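Local coordinates for choline/ethanolamine kinase family protein (Mesorhizobium loti, PDB 3DXQ), which probably acts as a kinase of ethanolamine or a related small amino alcohol, with the phosphotransferase fold of the choline-kinase-like family, at residues R240-V243 / V244-A248; K247-C250 / D251-W254; D276-F279 / A280-K283; T288-F291 / S292-L295. One frame throughout, in Å; residues are numbered along the deposited sequence.

In the fold
The chain first builds the lobe with the five-stranded sheet. All four interactions come later, among the helices near the C terminus. Each is local: it closes a helical turn and no long loop, and none nests within another. Interactions 1 and 2 follow each other along helix 237-263 and overlap at Lys247 and Ala248. The chain then turns back into helix 271-287, which carries interaction 3. Its arginines pair with the acidic residue of interaction 2, so these consecutive helices are tied by charge. Helix 289-300 opens with interaction 4, which packs back on interactions 1 and 2. Helix 237-263 touches both later helices, and helix 152-167 also packs against residues of all four interactions.

Interaction 1 of 4, residues R240-V243 / V244-A248; sequences RGRV and VIYKA
The Tyr246 ring lies back along the helix beside Arg242, whose carbonyl O approaches the ring obliquely. Carbon CE2 of the ring stands 4.2 Å from CB of Arg242, so the base of the arginine side chain runs past this part of the ring. The tyrosine CG sits beside its own backbone N, opposite the carbonyl carbon (chi1 -67°). This turns the ring back toward the preceding turn. The far end of the pair is polar: Tyr246 OH makes a hydrogen bond to Asp204 and Arg242 NH2 a salt bridge to it, so one carboxylate holds both side chains.

Arg242 and Tyr246 belong to helix 237-263, a long helix of the helical lobe in this kinase-like fold. Successive turns are joined by regular i to i+4 bonds. Val244 N donates to Arg240 O at 3.0 Å, and Ile245 N to Gly241 O at 2.9 Å. Tyr246 N reaches Arg242 O at 2.9 Å, and Lys247 N reaches Val243 O at 2.8 Å.

The aliphatic side chains use the same turns differently. Val244 lays CG2 3.4 Å from Arg240 O. Ile245 has CB and CG1 beside Gly241 O, while the end of its chain leads off to Val162 and Leu166 of helix 152-167. Lys247 keeps CB 3.7 Å from Val243 O, and its chain, bent at chi3, carries NZ to a salt bridge with Asp223.

Interaction 2 of 4, residues K247-C250 / D251-W254; sequences KAMC and DLLW
Two torsions bring Cys250 and Trp254 together. The cysteine sulfur swings opposite its backbone N (chi1 -171°), which brings SG forward of CB, on the side of Trp254. The tryptophan CG lies opposite its carbonyl carbon (chi1 -71°), which turns the CD1 edge of the indole back toward Cys250. SG therefore ends 4.1 Å from Trp254 CD1. It sits at the edge of the five-membered ring, 89° from the ring normal, in a sulfur-aromatic contact. The backbone joins the same two residues, since Trp254 N donates to Cys250 O at 3.3 Å.

On another side of helix 237-263, Met249, present as selenomethionine, and Leu252 lie side by side and point the same way. SE of Met249 is 4.1 Å from CD2 of Leu252. Both pack on Ala159 of helix 152-167, so the contact is apolar on this side. The turns beneath are held by Leu252 N to Ala248 O at 3.1 Å and by Leu253 N to Met249 O at 2.9 Å. The bond from Asp251 N to Lys247 O is weak.

Asp251 is the one acidic side chain here, and it is buried. Its OD1 forms salt bridges with Arg278 NE and Arg281 NH2 of helix 271-287. Two positive groups at one oxygen would probably offset the buried charge and favour the ionised carboxylate.

Interaction 3 of 4, residues D276-F279 / A280-K283; sequences DGRF and ARCK
Phe279 and Lys283 meet one turn apart, and their side chains cross obliquely. Carbon CE2 of the ring is 3.9 Å from CD of the lysine. The phenylalanine CG points away from its backbone N (chi1 -179°), so the ring reaches forward over the next turn. Lys283 stays extended as far as CE and bends only at its last torsion. Its methylenes run past the ring, while NZ pairs with Glu287. Lys283 N also donates to Phe279 O at 2.7 Å.

This is the middle of helix 271-287, where Phe279 touches Thr255 of helix 237-263 and Val155 of helix 152-167. A serine in place of Phe279 would probably open a gap between the helices and leave the lysine methylenes without their apolar partner.

Arg278 and Arg281 lie side by side on the face toward helix 237-263. Both chains bend at chi3, and their guanidinium planes stand 87° apart. Arg278 NE lies 3.6 Å from Arg281 NH2, at the edge of that second group and in its plane. Asp251, bridged by both, probably offsets their like charges, and Arg278 also reaches Glu215 through NH2 and Tyr274 OH through NH1.

Interaction 4 of 4, residues T288-F291 / S292-L295; sequences TPEF and SRHL
His294 folds back along the first turns of helix 289-300 toward Glu290 and Phe291, on the more closely packed side of the contact. Here Phe291 is buried and packs, together with Leu295, on Ile245 of helix 237-263. His294 touches Val244 and Arg240 of the same helix. Replacing the imidazole with an alanine here would probably leave a gap beside those two residues. The backbone of this side is regular: His294 N donates to Glu290 O at 2.9 Å, and Leu295 N donates to Phe291 O at 2.8 Å.

The outer side is looser and faces solvent. Glu290 and Arg293 run alongside each other, but their charged ends do not meet: OE1 of the glutamate is 4.7 Å from NH2 of the arginine. The guanidinium instead has CA of Glu290 over one face, offset toward the rim. Ser292 is also exposed. Its OG takes the crowded position between backbone N and carbonyl carbon (chi1 59°), from which it donates a hydrogen bond to Pro289 O at 2.9 Å.

This turn opens the last helix of the chain. It lies against helix 237-263, and through Leu295 it also meets Val162 and Ala165 of helix 152-167.

Interaction 1 of 4, residues R240-V243 / V244-A248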
loop_
_atom_site.group_PDB
_atom_site.type_symbol
_atom_site.label_atom_id
_atom_site.label_comp_id
_atom_site.label_asym_id
_atom_site.label_seq_id
_atom_site.Cartn_x
_atom_site.Cartn_y
_atom_site.Cartn_z
ATOM N N ARG A 240 6.664 -17.924 -1.766
ATOM C CA ARG A 240 7.790 -17.029 -2.042
ATOM C C ARG A 240 7.715 -16.528 -3.467
ATOM O O ARG A 240 7.938 -15.353 -3.727
ATOM C CB ARG A 240 9.088 -17.792 -1.840
ATOM C CG ARG A 240 10.360 -16.975 -1.826
ATOM C CD ARG A 240 11.545 -17.926 -1.757
ATOM N NE ARG A 240 11.321 -18.986 -0.762
ATOM C CZ ARG A 240 11.554 -18.847 0.540
ATOM N NH1 ARG A 240 12.028 -17.715 0.994
ATOM N NH2 ARG A 240 11.303 -19.830 1.400
ATOM N N GLY A 241 7.408 -17.427 -4.394
ATOM C CA GLY A 241 7.272 -17.062 -5.802
ATOM C C GLY A 241 6.206 -16.002 -6.062
ATOM O O GLY A 241 6.367 -15.136 -6.919
ATOM N N ARG A 242 5.094 -16.094 -5.348
ATOM C CA ARG A 242 4.023 -15.124 -5.531
ATOM C C ARG A 242 4.457 -13.754 -5.024
ATOM O O ARG A 242 4.222 -12.736 -5.672
ATOM C CB ARG A 242 2.698 -15.617 -4.913
ATOM C CG ARG A 242 1.770 -16.139 -5.999
ATOM C CD ARG A 242 0.621 -17.026 -5.574
ATOM N NE ARG A 242 -0.186 -16.536 -4.454
ATOM C CZ ARG A 242 -0.410 -17.234 -3.334
ATOM N NH1 ARG A 242 0.115 -18.445 -3.166
ATOM N NH2 ARG A 242 -1.157 -16.738 -2.369
ATOM N N VAL A 243 5.136 -13.731 -3.885
ATOM C CA VAL A 243 5.610 -12.470 -3.346
ATOM C C VAL A 243 6.549 -11.829 -4.371
ATOM O O VAL A 243 6.375 -10.678 -4.778
ATOM C CB VAL A 243 6.310 -12.642 -2.006
ATOM C CG1 VAL A 243 6.710 -11.290 -1.473
ATOM C CG2 VAL A 243 5.408 -13.333 -1.025
ATOM N N VAL A 244 7.529 -12.578 -4.827
ATOM C CA VAL A 244 8.471 -12.025 -5.801
ATOM C C VAL A 244 7.730 -11.542 -7.065
ATOM O O VAL A 244 8.038 -10.482 -7.602
ATOM C CB VAL A 244 9.572 -13.030 -6.108
ATOM C CG1 VAL A 244 10.457 -12.561 -7.253
ATOM C CG2 VAL A 244 10.387 -13.258 -4.853
ATOM N N ILE A 245 6.727 -12.299 -7.503
ATOM C CA ILE A 245 5.935 -11.932 -8.676
ATOM C C ILE A 245 5.245 -10.578 -8.477
ATOM O O ILE A 245 5.263 -9.706 -9.377
ATOM C CB ILE A 245 4.886 -13.032 -9.004
ATOM C CG1 ILE A 245 5.550 -14.156 -9.795
ATOM C CG2 ILE A 245 3.741 -12.487 -9.818
ATOM C CD1 ILE A 245 6.161 -13.672 -11.078
ATOM N N TYR A 246 4.657 -10.397 -7.296
ATOM C CA TYR A 246 3.988 -9.144 -6.974
ATOM C C TYR A 246 4.984 -7.998 -6.779
ATOM O O TYR A 246 4.676 -6.857 -7.135
ATOM C CB TYR A 246 3.057 -9.301 -5.760
ATOM C CG TYR A 246 1.864 -10.201 -6.049
ATOM C CD1 TYR A 246 1.062 -9.993 -7.164
ATOM C CD2 TYR A 246 1.536 -11.247 -5.198
ATOM C CE1 TYR A 246 -0.028 -10.822 -7.441
ATOM C CE2 TYR A 246 0.439 -12.078 -5.453
ATOM C CZ TYR A 246 -0.341 -11.862 -6.582
ATOM O OH TYR A 246 -1.434 -12.678 -6.838
ATOM N N LYS A 247 6.162 -8.278 -6.223
ATOM C CA LYS A 247 7.197 -7.248 -6.179
ATOM C C LYS A 247 7.339 -6.652 -7.585
ATOM O O LYS A 247 7.309 -5.443 -7.751
ATOM C CB LYS A 247 8.547 -7.812 -5.735
ATOM C CG LYS A 247 8.815 -7.859 -4.242
ATOM C CD LYS A 247 10.103 -8.644 -3.993
ATOM C CE LYS A 247 10.965 -8.063 -2.894
ATOM N NZ LYS A 247 12.113 -8.958 -2.517
ATOM N N ALA A 248 7.457 -7.508 -8.596
ATOM C CA ALA A 248 7.625 -7.036 -9.972
ATOM C C ALA A 248 6.373 -6.318 -10.475
ATOM O O ALA A 248 6.470 -5.220 -11.007
ATOM C CB ALA A 248 8.007 -8.197 -10.921
#

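Interaction 2 of 4, residues K247-C250 / D251-W254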
loop_
_atom_site.group_PDB
_atom_site.type_symbol
_atom_site.label_atom_id
_atom_site.label_comp_id
_atom_site.label_asym_id
_atom_site.label_seq_id
_atom_site.Cartn_x
_atom_site.Cartn_y
_atom_site.Cartn_z
ATOM N N LYS A 247 6.162 -8.278 -6.223
ATOM C CA LYS A 247 7.197 -7.248 -6.179
ATOM C C LYS A 247 7.339 -6.652 -7.585
ATOM O O LYS A 247 7.309 -5.443 -7.751
ATOM C CB LYS A 247 8.547 -7.812 -5.735
ATOM C CG LYS A 247 8.815 -7.859 -4.242
ATOM C CD LYS A 247 10.103 -8.644 -3.993
ATOM C CE LYS A 247 10.965 -8.063 -2.894
ATOM N NZ LYS A 247 12.113 -8.958 -2.517
ATOM N N ALA A 248 7.457 -7.508 -8.596
ATOM C CA ALA A 248 7.625 -7.036 -9.972
ATOM C C ALA A 248 6.373 -6.318 -10.475
ATOM O O ALA A 248 6.470 -5.220 -11.007
ATOM C CB ALA A 248 8.007 -8.197 -10.921
HETATM N N MSE A 249 5.205 -6.931 -10.314
HETATM C CA MSE A 249 3.963 -6.338 -10.812
HETATM C C MSE A 249 3.599 -5.039 -10.127
HETATM O O MSE A 249 3.004 -4.166 -10.742
HETATM C CB MSE A 249 2.798 -7.309 -10.662
HETATM C CG MSE A 249 2.841 -8.508 -11.590
HETATM SE SE MSE A 249 3.376 -8.039 -13.429
HETATM C CE MSE A 249 2.508 -9.470 -14.326
ATOM N N CYS A 250 3.932 -4.936 -8.846
ATOM C CA CYS A 250 3.700 -3.733 -8.070
ATOM C C CYS A 250 4.460 -2.561 -8.658
ATOM O O CYS A 250 3.908 -1.507 -8.909
ATOM C CB CYS A 250 4.145 -3.967 -6.635
ATOM S SG CYS A 250 3.690 -2.662 -5.516
ATOM N N ASP A 251 5.745 -2.753 -8.903
ATOM C CA ASP A 251 6.543 -1.728 -9.570
ATOM C C ASP A 251 5.987 -1.378 -10.940
ATOM O O ASP A 251 5.958 -0.207 -11.319
ATOM C CB ASP A 251 7.995 -2.181 -9.739
ATOM C CG ASP A 251 8.900 -1.755 -8.592
ATOM O OD1 ASP A 251 8.602 -0.764 -7.905
ATOM O OD2 ASP A 251 9.947 -2.406 -8.402
ATOM N N LEU A 252 5.573 -2.385 -11.697
ATOM C CA LEU A 252 5.061 -2.151 -13.046
ATOM C C LEU A 252 3.800 -1.289 -13.022
ATOM O O LEU A 252 3.665 -0.358 -13.820
ATOM C CB LEU A 252 4.746 -3.478 -13.745
ATOM C CG LEU A 252 4.254 -3.351 -15.188
ATOM C CD1 LEU A 252 5.302 -2.719 -16.057
ATOM C CD2 LEU A 252 3.883 -4.697 -15.720
ATOM N N LEU A 253 2.878 -1.629 -12.121
ATOM C CA LEU A 253 1.614 -0.903 -11.970
ATOM C C LEU A 253 1.868 0.581 -11.799
ATOM O O LEU A 253 1.390 1.403 -12.581
ATOM C CB LEU A 253 0.830 -1.424 -10.762
ATOM C CG LEU A 253 -0.497 -0.719 -10.477
ATOM C CD1 LEU A 253 -1.437 -0.983 -11.648
ATOM C CD2 LEU A 253 -1.111 -1.163 -9.151
ATOM N N TRP A 254 2.650 0.902 -10.777
ATOM C CA TRP A 254 2.984 2.275 -10.463
ATOM C C TRP A 254 3.843 2.918 -11.553
ATOM O O TRP A 254 3.663 4.090 -11.868
ATOM C CB TRP A 254 3.651 2.348 -9.098
ATOM C CG TRP A 254 2.674 2.069 -8.004
ATOM C CD1 TRP A 254 2.622 0.972 -7.197
ATOM C CD2 TRP A 254 1.596 2.913 -7.604
ATOM N NE1 TRP A 254 1.578 1.081 -6.315
ATOM C CE2 TRP A 254 0.931 2.267 -6.543
ATOM C CE3 TRP A 254 1.129 4.163 -8.043
ATOM C CZ2 TRP A 254 -0.172 2.825 -5.909
ATOM C CZ3 TRP A 254 0.030 4.717 -7.417
ATOM C CH2 TRP A 254 -0.609 4.047 -6.358
#

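Interaction 3 of 4, residues D276-F279 / A280-K283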
loop_
_atom_site.group_PDB
_atom_site.type_symbol
_atom_site.label_atom_id
_atom_site.label_comp_id
_atom_site.label_asym_id
_atom_site.label_seq_id
_atom_site.Cartn_x
_atom_site.Cartn_y
_atom_site.Cartn_z
ATOM N N ASP A 276 10.969 6.057 -14.048
ATOM C CA ASP A 276 12.219 5.393 -14.464
ATOM C C ASP A 276 12.832 4.548 -13.353
ATOM O O ASP A 276 13.442 3.508 -13.622
ATOM C CB ASP A 276 13.265 6.417 -14.930
ATOM C CG ASP A 276 12.961 6.987 -16.302
ATOM O OD1 ASP A 276 12.161 6.374 -17.032
ATOM O OD2 ASP A 276 13.532 8.042 -16.656
ATOM N N GLY A 277 12.678 5.004 -12.113
ATOM C CA GLY A 277 13.223 4.299 -10.964
ATOM C C GLY A 277 12.555 2.957 -10.794
ATOM O O GLY A 277 13.218 1.910 -10.888
ATOM N N ARG A 278 11.235 3.004 -10.594
ATOM C CA ARG A 278 10.425 1.815 -10.330
ATOM C C ARG A 278 10.440 0.827 -11.480
ATOM O O ARG A 278 10.312 -0.374 -11.264
ATOM C CB ARG A 278 8.974 2.187 -10.014
ATOM C CG ARG A 278 8.832 3.218 -8.916
ATOM C CD ARG A 278 7.469 3.154 -8.243
ATOM N NE ARG A 278 7.321 1.915 -7.483
ATOM C CZ ARG A 278 6.345 1.651 -6.621
ATOM N NH1 ARG A 278 5.407 2.547 -6.372
ATOM N NH2 ARG A 278 6.323 0.483 -5.996
ATOM N N PHE A 279 10.590 1.324 -12.698
ATOM C CA PHE A 279 10.658 0.437 -13.846
ATOM C C PHE A 279 11.978 -0.321 -13.856
ATOM O O PHE A 279 11.993 -1.543 -13.966
ATOM C CB PHE A 279 10.518 1.207 -15.148
ATOM C CG PHE A 279 10.570 0.330 -16.354
ATOM C CD1 PHE A 279 9.424 -0.302 -16.811
ATOM C CD2 PHE A 279 11.770 0.094 -17.004
ATOM C CE1 PHE A 279 9.469 -1.137 -17.917
ATOM C CE2 PHE A 279 11.825 -0.733 -18.114
ATOM C CZ PHE A 279 10.672 -1.356 -18.569
ATOM N N ALA A 280 13.080 0.419 -13.744
ATOM C CA ALA A 280 14.428 -0.158 -13.795
ATOM C C ALA A 280 14.626 -1.231 -12.730
ATOM O O ALA A 280 15.263 -2.257 -12.987
ATOM C CB ALA A 280 15.466 0.931 -13.643
ATOM N N ARG A 281 14.071 -0.993 -11.541
ATOM C CA ARG A 281 14.110 -1.969 -10.458
ATOM C C ARG A 281 13.330 -3.225 -10.858
ATOM O O ARG A 281 13.797 -4.355 -10.671
ATOM C CB ARG A 281 13.507 -1.348 -9.187
ATOM C CG ARG A 281 13.493 -2.262 -7.971
ATOM C CD ARG A 281 13.243 -1.468 -6.711
ATOM N NE ARG A 281 11.961 -0.780 -6.762
ATOM C CZ ARG A 281 11.562 0.161 -5.911
ATOM N NH1 ARG A 281 12.347 0.557 -4.922
ATOM N NH2 ARG A 281 10.371 0.721 -6.064
ATOM N N CYS A 282 12.135 -2.997 -11.396
ATOM C CA CYS A 282 11.261 -4.046 -11.869
ATOM C C CYS A 282 11.943 -4.885 -12.929
ATOM O O CYS A 282 12.029 -6.110 -12.812
ATOM C CB CYS A 282 10.006 -3.423 -12.457
ATOM S SG CYS A 282 8.999 -4.603 -13.287
ATOM N N LYS A 283 12.427 -4.205 -13.970
ATOM C CA LYS A 283 13.116 -4.846 -15.072
ATOM C C LYS A 283 14.310 -5.634 -14.543
ATOM O O LYS A 283 14.599 -6.730 -15.034
ATOM C CB LYS A 283 13.566 -3.788 -16.086
ATOM C CG LYS A 283 14.457 -4.285 -17.236
ATOM C CD LYS A 283 14.864 -3.109 -18.153
ATOM C CE LYS A 283 16.145 -3.380 -18.936
ATOM N NZ LYS A 283 16.002 -4.552 -19.790
#

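Interaction 4 of 4, residues T288-F291 / S292-L295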
loop_
_atom_site.group_PDB
_atom_site.type_symbol
_atom_site.label_atom_id
_atom_site.label_comp_id
_atom_site.label_asym_id
_atom_site.label_seq_id
_atom_site.Cartn_x
_atom_site.Cartn_y
_atom_site.Cartn_z
ATOM N N THR A 288 16.603 -11.379 -13.459
ATOM C CA THR A 288 17.423 -12.288 -12.675
ATOM C C THR A 288 17.003 -13.730 -13.004
ATOM O O THR A 288 15.821 -14.001 -13.264
ATOM C CB THR A 288 17.286 -12.009 -11.163
ATOM O OG1 THR A 288 15.912 -12.111 -10.768
ATOM C CG2 THR A 288 17.778 -10.627 -10.833
ATOM N N PRO A 289 17.966 -14.663 -13.029
ATOM C CA PRO A 289 17.569 -16.049 -13.301
ATOM C C PRO A 289 16.715 -16.618 -12.175
ATOM O O PRO A 289 15.968 -17.560 -12.393
ATOM C CB PRO A 289 18.902 -16.793 -13.430
ATOM C CG PRO A 289 19.913 -15.924 -12.749
ATOM C CD PRO A 289 19.421 -14.515 -12.836
ATOM N N GLU A 290 16.814 -16.030 -10.984
ATOM C CA GLU A 290 15.969 -16.414 -9.858
ATOM C C GLU A 290 14.491 -16.246 -10.212
ATOM O O GLU A 290 13.664 -17.081 -9.866
ATOM C CB GLU A 290 16.281 -15.558 -8.624
ATOM C CG GLU A 290 17.541 -15.920 -7.862
ATOM C CD GLU A 290 18.827 -15.406 -8.489
ATOM O OE1 GLU A 290 18.837 -14.985 -9.673
ATOM O OE2 GLU A 290 19.850 -15.444 -7.777
ATOM N N PHE A 291 14.173 -15.159 -10.906
ATOM C CA PHE A 291 12.787 -14.802 -11.202
ATOM C C PHE A 291 12.057 -15.871 -12.001
ATOM O O PHE A 291 10.908 -16.173 -11.696
ATOM C CB PHE A 291 12.738 -13.457 -11.937
ATOM C CG PHE A 291 11.357 -12.903 -12.097
ATOM C CD1 PHE A 291 10.696 -12.335 -11.008
ATOM C CD2 PHE A 291 10.719 -12.929 -13.329
ATOM C CE1 PHE A 291 9.408 -11.820 -11.133
ATOM C CE2 PHE A 291 9.436 -12.411 -13.467
ATOM C CZ PHE A 291 8.778 -11.857 -12.361
ATOM N N SER A 292 12.706 -16.433 -13.022
ATOM C CA SER A 292 12.077 -17.486 -13.813
ATOM C C SER A 292 11.813 -18.715 -12.946
ATOM O O SER A 292 10.807 -19.393 -13.133
ATOM C CB SER A 292 12.920 -17.846 -15.025
ATOM O OG SER A 292 14.196 -18.290 -14.624
ATOM N N ARG A 293 12.700 -18.988 -11.992
ATOM C CA ARG A 293 12.467 -20.073 -11.013
ATOM C C ARG A 293 11.254 -19.804 -10.137
ATOM O O ARG A 293 10.450 -20.705 -9.883
ATOM C CB ARG A 293 13.683 -20.295 -10.110
ATOM C CG ARG A 293 14.447 -21.577 -10.371
ATOM C CD ARG A 293 15.743 -21.581 -9.570
ATOM N NE ARG A 293 16.841 -20.911 -10.285
ATOM C CZ ARG A 293 17.771 -20.136 -9.723
ATOM N NH1 ARG A 293 17.741 -19.854 -8.421
ATOM N NH2 ARG A 293 18.723 -19.600 -10.481
ATOM N N HIS A 294 11.134 -18.568 -9.665
ATOM C CA HIS A 294 9.985 -18.168 -8.859
ATOM C C HIS A 294 8.688 -18.261 -9.657
ATOM O O HIS A 294 7.637 -18.638 -9.118
ATOM C CB HIS A 294 10.168 -16.752 -8.317
ATOM C CG HIS A 294 11.104 -16.671 -7.158
ATOM N ND1 HIS A 294 12.170 -15.802 -7.120
ATOM C CD2 HIS A 294 11.135 -17.357 -5.991
ATOM C CE1 HIS A 294 12.824 -15.959 -5.984
ATOM N NE2 HIS A 294 12.219 -16.900 -5.283
ATOM N N LEU A 295 8.785 -17.911 -10.935
ATOM C CA LEU A 295 7.654 -17.942 -11.835
ATOM C C LEU A 295 7.235 -19.393 -12.043
ATOM O O LEU A 295 6.064 -19.755 -11.861
ATOM C CB LEU A 295 8.045 -17.295 -13.155
ATOM C CG LEU A 295 6.938 -16.833 -14.092
ATOM C CD1 LEU A 295 6.153 -15.739 -13.394
ATOM C CD2 LEU A 295 7.511 -16.349 -15.443
#